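PDB 1XP4: D-alanyl-D-alanine carboxypeptidase from Streptococcus pneumoniae R6, which probably removes the terminal D-alanine from peptidoglycan precursor peptides as a penicillin-binding serine carboxypeptidase of the S11 family. Local coordinates for residues G146-T151 / D163-L168. Numbering follows the deposited sequence.
Sequences GLNNET and DEENKL
Asn148 lays its side-chain amide across residues 163-165, and ND2 gives hydrogen bonds to two acceptors. The first, the carbonyl O of Asp163, lies 2.7 Å from Asn148 ND2; the bond is bent (136°), the donor above the carbonyl plane. The second is Glu165 OE2, met on its anti side 3.1 Å from Asn148 ND2 and in the amide plane, the carboxylate almost perpendicular to it. Glu165 OE2 also bonds Thr228 OG1 weakly. CG of Asn148, anti to the backbone N (chi1 -178°), carries the amide out to this segment, and the turn about CB-CG (chi2 -84°) sets ND2 toward it and OD1 toward Glu150 N, which donates to OD1 (3.0 Å) in an Asx turn. Asn149 N donates to Glu164 O (3.2 Å), the one backbone-to-backbone hydrogen bond between the two antiparallel runs. The bonds between the segments draw together the ends of loop 152-162, which has neither helix nor strand, in the carboxypeptidase domain. Both ends of the Asn149 amide are satisfied, ND2 by Lys161 O and OD1 by Asn143 ND2. At the exposed edge, like-charged Glu150 OE2 and Asp163 OD2 lie 3.9 Å apart. At the other end, Gly146 is about 5 Å from the side chains of the predicted nucleophile Ser41 and Lys44; Asn166 ND2, 3.8 Å from Gly146 CA, donates to Asn143 O and to Thr43 OG1, just before Lys44, while Asn166 OD1 accepts from Val142 N.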
ATOM      1  N   GLY A 146      12.995   9.748   5.208  1.00 19.12           N
ATOM      2  CA  GLY A 146      13.599   8.437   5.094  1.00 18.93           C
ATOM      3  C   GLY A 146      15.103   8.598   5.055  1.00 19.94           C
ATOM      4  O   GLY A 146      15.846   7.618   5.072  1.00 23.12           O
ATOM      5  N   LEU A 147      15.557   9.845   4.989  1.00 18.19           N
ATOM      6  CA  LEU A 147      16.986  10.134   4.983  1.00 17.83           C
ATOM      7  C   LEU A 147      17.553   9.763   6.357  1.00 19.58           C
ATOM      8  O   LEU A 147      16.811   9.470   7.303  1.00 20.52           O
ATOM      9  CB  LEU A 147      17.240  11.627   4.773  1.00 13.02           C
ATOM     10  CG  LEU A 147      16.744  12.389   3.554  1.00  8.63           C
ATOM     11  CD1 LEU A 147      16.523  13.847   3.951  1.00  8.16           C
ATOM     12  CD2 LEU A 147      17.746  12.279   2.435  1.00  8.55           C
ATOM     13  N   ASN A 148      18.875   9.789   6.460  1.00 19.27           N
ATOM     14  CA  ASN A 148      19.529   9.516   7.721  1.00 19.37           C
ATOM     15  C   ASN A 148      19.644  10.891   8.378  1.00 21.99           C
ATOM     16  O   ASN A 148      19.761  11.900   7.682  1.00 24.69           O
ATOM     17  CB  ASN A 148      20.902   8.910   7.462  1.00 17.56           C
ATOM     18  CG  ASN A 148      21.625   8.547   8.734  1.00 17.45           C
ATOM     19  OD1 ASN A 148      22.270   9.392   9.352  1.00 17.15           O
ATOM     20  ND2 ASN A 148      21.513   7.286   9.144  1.00 14.55           N
ATOM     21  N   ASN A 149      19.592  10.948   9.703  1.00 23.97           N
ATOM     22  CA  ASN A 149      19.685  12.231  10.386  1.00 27.10           C
ATOM     23  C   ASN A 149      20.979  13.008  10.115  1.00 30.39           C
ATOM     24  O   ASN A 149      20.981  14.241  10.112  1.00 30.83           O
ATOM     25  CB  ASN A 149      19.505  12.040  11.890  1.00 27.30           C
ATOM     26  CG  ASN A 149      18.057  11.827  12.282  1.00 28.01           C
ATOM     27  OD1 ASN A 149      17.141  12.228  11.563  1.00 28.10           O
ATOM     28  ND2 ASN A 149      17.841  11.212  13.440  1.00 29.71           N
ATOM     29  N   GLU A 150      22.082  12.302   9.890  1.00 34.74           N
ATOM     30  CA  GLU A 150      23.349  12.978   9.628  1.00 38.61           C
ATOM     31  C   GLU A 150      23.204  13.897   8.427  1.00 37.59           C
ATOM     32  O   GLU A 150      24.011  14.804   8.235  1.00 39.12           O
ATOM     33  CB  GLU A 150      24.472  11.972   9.351  1.00 44.08           C
ATOM     34  CG  GLU A 150      24.681  10.928  10.444  1.00 54.64           C
ATOM     35  CD  GLU A 150      25.894  10.038  10.184  1.00 59.45           C
ATOM     36  OE1 GLU A 150      26.269   9.882   8.999  1.00 61.75           O
ATOM     37  OE2 GLU A 150      26.459   9.487  11.159  1.00 62.38           O
ATOM     38  N   THR A 151      22.176  13.651   7.616  1.00 34.66           N
ATOM     39  CA  THR A 151      21.926  14.457   6.425  1.00 31.90           C
ATOM     40  C   THR A 151      21.111  15.679   6.803  1.00 30.86           C
ATOM     41  O   THR A 151      21.099  16.675   6.086  1.00 30.34           O
ATOM     42  CB  THR A 151      21.121  13.677   5.357  1.00 31.69           C
ATOM     43  OG1 THR A 151      21.821  12.482   4.997  1.00 31.62           O
ATOM     44  CG2 THR A 151      20.921  14.532   4.112  1.00 27.98           C
ATOM     45  N   ASP A 163      22.562   9.656  13.734  1.00 36.63           N
ATOM     46  CA  ASP A 163      22.617   8.783  12.568  1.00 32.73           C
ATOM     47  C   ASP A 163      21.425   7.827  12.505  1.00 30.60           C
ATOM     48  O   ASP A 163      21.474   6.808  11.816  1.00 31.04           O
ATOM     49  CB  ASP A 163      23.931   7.995  12.523  1.00 32.02           C
ATOM     50  CG  ASP A 163      24.236   7.282  13.817  1.00 33.17           C
ATOM     51  OD1 ASP A 163      23.293   6.860  14.515  1.00 35.15           O
ATOM     52  OD2 ASP A 163      25.434   7.126  14.127  1.00 35.50           O
ATOM     53  N   GLU A 164      20.354   8.169  13.220  1.00 27.89           N
ATOM     54  CA  GLU A 164      19.139   7.356  13.242  1.00 26.44           C
ATOM     55  C   GLU A 164      18.458   7.343  11.889  1.00 24.97           C
ATOM     56  O   GLU A 164      18.565   8.294  11.116  1.00 23.89           O
ATOM     57  CB  GLU A 164      18.123   7.896  14.250  1.00 27.64           C
ATOM     58  CG  GLU A 164      18.340   7.492  15.683  1.00 30.23           C
ATOM     59  CD  GLU A 164      17.029   7.166  16.364  1.00 31.62           C
ATOM     60  OE1 GLU A 164      16.402   6.168  15.959  1.00 33.34           O
ATOM     61  OE2 GLU A 164      16.618   7.898  17.291  1.00 32.10           O
ATOM     62  N   GLU A 165      17.743   6.261  11.619  1.00 23.15           N
ATOM     63  CA  GLU A 165      16.998   6.117  10.376  1.00 22.16           C
ATOM     64  C   GLU A 165      15.641   5.509  10.709  1.00 20.58           C
ATOM     65  O   GLU A 165      15.516   4.779  11.690  1.00 19.90           O
ATOM     66  CB  GLU A 165      17.751   5.212   9.395  1.00 21.39           C
ATOM     67  CG  GLU A 165      18.927   5.880   8.730  1.00 22.82           C
ATOM     68  CD  GLU A 165      19.298   5.221   7.418  1.00 24.70           C
ATOM     69  OE1 GLU A 165      18.364   4.865   6.660  1.00 25.26           O
ATOM     70  OE2 GLU A 165      20.513   5.079   7.137  1.00 22.87           O
ATOM     71  N   ASN A 166      14.619   5.813   9.916  1.00 20.59           N
ATOM     72  CA  ASN A 166      13.306   5.237  10.193  1.00 20.79           C
ATOM     73  C   ASN A 166      13.418   3.733  10.008  1.00 20.62           C
ATOM     74  O   ASN A 166      14.196   3.272   9.170  1.00 22.72           O
ATOM     75  CB  ASN A 166      12.239   5.776   9.235  1.00 18.35           C
ATOM     76  CG  ASN A 166      12.061   7.271   9.337  1.00 18.17           C
ATOM     77  OD1 ASN A 166      12.339   7.876  10.372  1.00 18.29           O
ATOM     78  ND2 ASN A 166      11.576   7.876   8.263  1.00 17.89           N
ATOM     79  N   LYS A 167      12.648   2.972  10.782  1.00 18.57           N
ATOM     80  CA  LYS A 167      12.679   1.518  10.668  1.00 15.82           C
ATOM     81  C   LYS A 167      11.291   0.876  10.673  1.00 14.64           C
ATOM     82  O   LYS A 167      10.461   1.172  11.533  1.00 13.55           O
ATOM     83  CB  LYS A 167      13.507   0.922  11.805  1.00 14.46           C
ATOM     84  CG  LYS A 167      14.914   1.460  11.892  1.00 18.93           C
ATOM     85  CD  LYS A 167      15.937   0.343  11.770  1.00 19.53           C
ATOM     86  CE  LYS A 167      15.861  -0.629  12.937  1.00 19.00           C
ATOM     87  NZ  LYS A 167      16.739  -0.247  14.071  1.00 16.97           N
ATOM     88  N   LEU A 168      11.052  -0.002   9.704  1.00 12.73           N
ATOM     89  CA  LEU A 168       9.793  -0.731   9.593  1.00 13.26           C
ATOM     90  C   LEU A 168      10.098  -2.104   9.027  1.00 16.03           C
ATOM     91  O   LEU A 168      11.060  -2.267   8.274  1.00 19.65           O
ATOM     92  CB  LEU A 168       8.810  -0.028   8.655  1.00 13.56           C
ATOM     93  CG  LEU A 168       7.855   1.002   9.260  1.00 18.17           C
ATOM     94  CD1 LEU A 168       8.455   2.391   9.203  1.00 17.95           C
ATOM     95  CD2 LEU A 168       6.557   0.981   8.479  1.00 22.64           C
TER